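Long-range contact in phosphodiesterase (Candida albicans, PDB 6CPU), which is a largely helical member of the 3'5'-cyclic nucleotide phosphodiesterase family, modelled with a zinc and a magnesium ion: residues Arg471-Arg482 and Tyr508-Ile518. Sequence-based numbering, arbitrary orientation.
Sequences RVSAQWAMVLSR and YDDVPHELREI
Three long polar side chains of helix 470-495, Arg471, Gln475 and Arg482, reach across to backbone carbonyls of the loop 508-514, an example of a helix holding an irregular chain through its carbonyl oxygens. With its chain bent at chi3 (57°), Arg471 lays its guanidinium flat on the His513 imidazole, planes 10° apart, with NH1 over the ring centre. The same NH1 donates to His513 O at 2.9 Å, in the carbonyl plane on a lone pair, so one residue supplies both stack and acceptor; NE turns instead to a salt bridge with Asp309. One turn on, Gln475 runs extended beyond CG and sends NE2 to Pro512 O at 3.1 Å, almost straight (177°) and within its own amide plane.

At the far end Arg482, extended from CG to NE, slides past Tyr508 in the opposite direction. Its CD sits over the ring face in a CH-pi contact, 4.1 Å from the centroid, while NH2 donates to Asp509 O at 2.7 Å. A water bridges NH1 to that same carbonyl, giving the oxygen two donors. The Tyr508 hydroxyl meets Glu486 further along the helix, and a second water links it to Arg482 O.

Between these polar ends lies an apolar seam. Met478 crosses Pro512 at about a right angle, its SD 3.6 Å from Pro512 CD, Val479 CG1 meets Val511 CG2 at 3.5 Å, and Ala474 CB touches Leu515 CD1 where helix 515-521 begins after its N-cap residue, Glu514. Ile518 crosses Gln475 at about a right angle, CD1 against CG, and also touches Ile525 of helix 525-547. The side chain of Val479 is about 12 Å from the zinc ion, so the contact lies outside the metal site; it joins a loop and the short helix following it to one side of helix 470-495 in the all-helical phosphodiesterase catalytic fold.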
loop_
_atom_site.group_PDB
_atom_site.type_symbol
_atom_site.label_atom_id
_atom_site.label_comp_id
_atom_site.label_asym_id
_atom_site.label_seq_id
_atom_site.Cartn_x
_atom_site.Cartn_y
_atom_site.Cartn_z
ATOM N N ARG A 471 -7.587 11.677 -18.388
ATOM C CA ARG A 471 -8.571 10.626 -18.141
ATOM C C ARG A 471 -8.245 9.834 -16.866
ATOM O O ARG A 471 -9.133 9.551 -16.053
ATOM C CB ARG A 471 -8.635 9.666 -19.327
ATOM C CG ARG A 471 -9.850 8.749 -19.329
ATOM C CD ARG A 471 -9.809 7.839 -20.551
ATOM N NE ARG A 471 -8.566 7.072 -20.555
ATOM C CZ ARG A 471 -8.336 5.997 -19.803
ATOM N NH1 ARG A 471 -9.272 5.516 -18.991
ATOM N NH2 ARG A 471 -7.159 5.395 -19.872
ATOM N N VAL A 472 -6.976 9.475 -16.716
ATOM C CA VAL A 472 -6.514 8.721 -15.545
ATOM C C VAL A 472 -6.593 9.608 -14.304
ATOM O O VAL A 472 -6.963 9.143 -13.225
ATOM C CB VAL A 472 -5.067 8.217 -15.734
ATOM C CG1 VAL A 472 -4.528 7.593 -14.447
ATOM C CG2 VAL A 472 -4.999 7.215 -16.881
ATOM N N SER A 473 -6.236 10.882 -14.468
ATOM C CA SER A 473 -6.263 11.843 -13.368
ATOM C C SER A 473 -7.665 11.973 -12.821
ATOM O O SER A 473 -7.854 12.048 -11.609
ATOM C CB SER A 473 -5.721 13.202 -13.828
ATOM O OG SER A 473 -5.565 14.108 -12.745
ATOM N N ALA A 474 -8.655 11.971 -13.710
ATOM C CA ALA A 474 -10.054 12.064 -13.310
ATOM C C ALA A 474 -10.540 10.818 -12.576
ATOM O O ALA A 474 -11.340 10.923 -11.653
ATOM C CB ALA A 474 -10.942 12.315 -14.521
ATOM N N GLN A 475 -10.086 9.645 -13.007
ATOM C CA GLN A 475 -10.466 8.386 -12.341
ATOM C C GLN A 475 -10.010 8.407 -10.882
ATOM O O GLN A 475 -10.757 8.025 -9.995
ATOM C CB GLN A 475 -9.842 7.184 -13.055
ATOM C CG GLN A 475 -10.464 6.866 -14.406
ATOM C CD GLN A 475 -9.805 5.685 -15.085
ATOM O OE1 GLN A 475 -8.582 5.535 -15.049
ATOM N NE2 GLN A 475 -10.605 4.855 -15.725
ATOM N N TRP A 476 -8.785 8.864 -10.656
ATOM C CA TRP A 476 -8.241 9.018 -9.300
ATOM C C TRP A 476 -9.048 10.022 -8.477
ATOM O O TRP A 476 -9.328 9.789 -7.311
ATOM C CB TRP A 476 -6.779 9.459 -9.350
ATOM C CG TRP A 476 -5.822 8.351 -9.651
ATOM C CD1 TRP A 476 -5.045 8.201 -10.769
ATOM C CD2 TRP A 476 -5.534 7.234 -8.813
ATOM N NE1 TRP A 476 -4.291 7.055 -10.674
ATOM C CE2 TRP A 476 -4.574 6.441 -9.485
ATOM C CE3 TRP A 476 -5.998 6.820 -7.562
ATOM C CZ2 TRP A 476 -4.072 5.259 -8.941
ATOM C CZ3 TRP A 476 -5.490 5.641 -7.022
ATOM C CH2 TRP A 476 -4.548 4.874 -7.717
ATOM N N ALA A 477 -9.425 11.144 -9.093
ATOM C CA ALA A 477 -10.223 12.160 -8.410
ATOM C C ALA A 477 -11.533 11.590 -7.899
ATOM O O ALA A 477 -12.002 11.943 -6.815
ATOM C CB ALA A 477 -10.492 13.343 -9.338
ATOM N N MET A 478 -12.134 10.714 -8.691
ATOM C CA MET A 478 -13.354 10.047 -8.309
ATOM C C MET A 478 -13.198 9.140 -7.081
ATOM O O MET A 478 -14.021 9.178 -6.166
ATOM C CB MET A 478 -13.861 9.214 -9.486
ATOM C CG MET A 478 -15.041 8.336 -9.154
ATOM S SD MET A 478 -15.909 7.860 -10.655
ATOM C CE MET A 478 -17.171 6.807 -9.967
ATOM N N VAL A 479 -12.179 8.286 -7.077
ATOM C CA VAL A 479 -12.012 7.378 -5.933
ATOM C C VAL A 479 -11.576 8.145 -4.671
ATOM O O VAL A 479 -12.005 7.802 -3.570
ATOM C CB VAL A 479 -11.110 6.162 -6.257
ATOM C CG1 VAL A 479 -11.694 5.403 -7.451
ATOM C CG2 VAL A 479 -9.668 6.566 -6.515
ATOM N N LEU A 480 -10.785 9.204 -4.838
ATOM C CA LEU A 480 -10.412 10.077 -3.724
ATOM C C LEU A 480 -11.656 10.717 -3.101
ATOM O O LEU A 480 -11.786 10.756 -1.882
ATOM C CB LEU A 480 -9.386 11.145 -4.160
ATOM C CG LEU A 480 -8.791 12.040 -3.048
ATOM C CD1 LEU A 480 -8.107 11.219 -1.960
ATOM C CD2 LEU A 480 -7.808 13.052 -3.607
ATOM N N SER A 481 -12.590 11.176 -3.934
ATOM C CA SER A 481 -13.880 11.672 -3.437
ATOM C C SER A 481 -14.710 10.631 -2.694
ATOM O O SER A 481 -15.407 10.969 -1.732
ATOM C CB SER A 481 -14.711 12.277 -4.580
ATOM O OG SER A 481 -13.939 13.244 -5.259
ATOM N N ARG A 482 -14.664 9.367 -3.123
ATOM C CA ARG A 482 -15.404 8.328 -2.413
ATOM C C ARG A 482 -14.889 8.190 -0.977
ATOM O O ARG A 482 -15.687 8.072 -0.039
ATOM C CB ARG A 482 -15.307 6.969 -3.108
ATOM C CG ARG A 482 -16.005 6.886 -4.447
ATOM C CD ARG A 482 -15.678 5.579 -5.127
ATOM N NE ARG A 482 -16.541 5.300 -6.279
ATOM C CZ ARG A 482 -16.474 4.190 -7.010
ATOM N NH1 ARG A 482 -15.581 3.242 -6.716
ATOM N NH2 ARG A 482 -17.304 4.025 -8.045
ATOM N N TYR A 508 -19.730 -0.092 -4.369
ATOM C CA TYR A 508 -19.510 0.916 -5.394
ATOM C C TYR A 508 -19.585 0.304 -6.784
ATOM O O TYR A 508 -19.138 -0.822 -7.003
ATOM C CB TYR A 508 -18.142 1.573 -5.216
ATOM C CG TYR A 508 -18.031 2.403 -3.963
ATOM C CD1 TYR A 508 -18.597 3.671 -3.892
ATOM C CD2 TYR A 508 -17.399 1.904 -2.828
ATOM C CE1 TYR A 508 -18.504 4.436 -2.737
ATOM C CE2 TYR A 508 -17.301 2.659 -1.677
ATOM C CZ TYR A 508 -17.859 3.925 -1.632
ATOM O OH TYR A 508 -17.770 4.681 -0.482
ATOM N N ASP A 509 -20.162 1.053 -7.720
ATOM C CA ASP A 509 -20.077 0.690 -9.131
ATOM C C ASP A 509 -18.651 0.862 -9.617
ATOM O O ASP A 509 -17.854 1.605 -9.028
ATOM C CB ASP A 509 -21.021 1.553 -9.974
ATOM C CG ASP A 509 -22.476 1.204 -9.754
ATOM O OD1 ASP A 509 -22.759 0.122 -9.206
ATOM O OD2 ASP A 509 -23.348 2.007 -10.137
ATOM N N ASP A 510 -18.335 0.176 -10.710
ATOM C CA ASP A 510 -17.020 0.279 -11.324
ATOM C C ASP A 510 -16.728 1.727 -11.653
ATOM O O ASP A 510 -17.635 2.490 -11.962
ATOM C CB ASP A 510 -16.953 -0.559 -12.605
ATOM C CG ASP A 510 -17.257 -2.024 -12.359
ATOM O OD1 ASP A 510 -17.074 -2.483 -11.208
ATOM O OD2 ASP A 510 -17.690 -2.712 -13.310
ATOM N N VAL A 511 -15.460 2.100 -11.559
ATOM C CA VAL A 511 -15.010 3.414 -11.974
ATOM C C VAL A 511 -15.132 3.464 -13.496
ATOM O O VAL A 511 -14.660 2.554 -14.170
ATOM C CB VAL A 511 -13.550 3.664 -11.551
ATOM C CG1 VAL A 511 -13.013 4.945 -12.180
ATOM C CG2 VAL A 511 -13.443 3.716 -10.023
ATOM N N PRO A 512 -15.766 4.519 -14.047
ATOM C CA PRO A 512 -15.915 4.556 -15.513
ATOM C C PRO A 512 -14.594 4.660 -16.266
ATOM O O PRO A 512 -13.644 5.265 -15.772
ATOM C CB PRO A 512 -16.760 5.811 -15.751
ATOM C CG PRO A 512 -17.462 6.053 -14.458
ATOM C CD PRO A 512 -16.487 5.629 -13.402
ATOM N N HIS A 513 -14.547 4.074 -17.461
ATOM C CA HIS A 513 -13.364 4.157 -18.312
ATOM C C HIS A 513 -13.210 5.544 -18.944
ATOM O O HIS A 513 -12.099 6.054 -19.063
ATOM C CB HIS A 513 -13.412 3.093 -19.411
ATOM C CG HIS A 513 -12.139 2.975 -20.191
ATOM N ND1 HIS A 513 -11.158 2.056 -19.883
ATOM C CD2 HIS A 513 -11.682 3.666 -21.263
ATOM C CE1 HIS A 513 -10.154 2.184 -20.732
ATOM N NE2 HIS A 513 -10.447 3.156 -21.578
ATOM N N GLU A 514 -14.328 6.147 -19.345
ATOM C CA GLU A 514 -14.300 7.383 -20.117
ATOM C C GLU A 514 -14.547 8.611 -19.249
ATOM O O GLU A 514 -15.458 8.625 -18.415
ATOM C CB GLU A 514 -15.350 7.339 -21.236
ATOM C CG GLU A 514 -15.251 6.137 -22.170
ATOM C CD GLU A 514 -13.929 6.044 -22.925
ATOM O OE1 GLU A 514 -13.189 7.050 -23.023
ATOM O OE2 GLU A 514 -13.634 4.942 -23.432
ATOM N N LEU A 515 -13.736 9.642 -19.472
ATOM C CA LEU A 515 -13.887 10.935 -18.810
ATOM C C LEU A 515 -15.335 11.425 -18.806
ATOM O O LEU A 515 -15.839 11.890 -17.782
ATOM C CB LEU A 515 -12.985 11.971 -19.492
ATOM C CG LEU A 515 -12.916 13.381 -18.897
ATOM C CD1 LEU A 515 -12.647 13.353 -17.398
ATOM C CD2 LEU A 515 -11.846 14.184 -19.619
ATOM N N ARG A 516 -15.998 11.302 -19.953
ATOM C CA ARG A 516 -17.382 11.745 -20.114
ATOM C C ARG A 516 -18.297 11.185 -19.021
ATOM O O ARG A 516 -19.007 11.946 -18.356
ATOM C CB ARG A 516 -17.908 11.336 -21.498
ATOM C CG ARG A 516 -19.223 11.985 -21.898
ATOM C CD ARG A 516 -19.653 11.534 -23.286
ATOM N NE ARG A 516 -20.885 12.194 -23.721
ATOM C CZ ARG A 516 -21.556 11.899 -24.836
ATOM N NH1 ARG A 516 -21.130 10.942 -25.657
ATOM N NH2 ARG A 516 -22.667 12.566 -25.130
ATOM N N GLU A 517 -18.274 9.868 -18.826
ATOM C CA GLU A 517 -19.173 9.237 -17.849
ATOM C C GLU A 517 -18.799 9.597 -16.410
ATOM O O GLU A 517 -19.669 9.643 -15.536
ATOM C CB GLU A 517 -19.216 7.714 -18.012
ATOM C CG GLU A 517 -20.499 7.093 -17.463
ATOM C CD GLU A 517 -20.376 5.610 -17.150
ATOM O OE1 GLU A 517 -19.609 4.908 -17.845
ATOM O OE2 GLU A 517 -21.061 5.149 -16.206
ATOM N N ILE A 518 -17.512 9.851 -16.173
ATOM C CA ILE A 518 -17.036 10.282 -14.858
ATOM C C ILE A 518 -17.656 11.632 -14.488
ATOM O O ILE A 518 -18.158 11.810 -13.374
ATOM C CB ILE A 518 -15.490 10.401 -14.812
ATOM C CG1 ILE A 518 -14.836 9.022 -14.969
ATOM C CG2 ILE A 518 -15.039 11.047 -13.504
ATOM C CD1 ILE A 518 -13.335 9.073 -15.165
HETATM O O HOH W 1 -15.093 0.554 -7.906
HETATM O O HOH W 2 -18.304 7.088 -0.578
#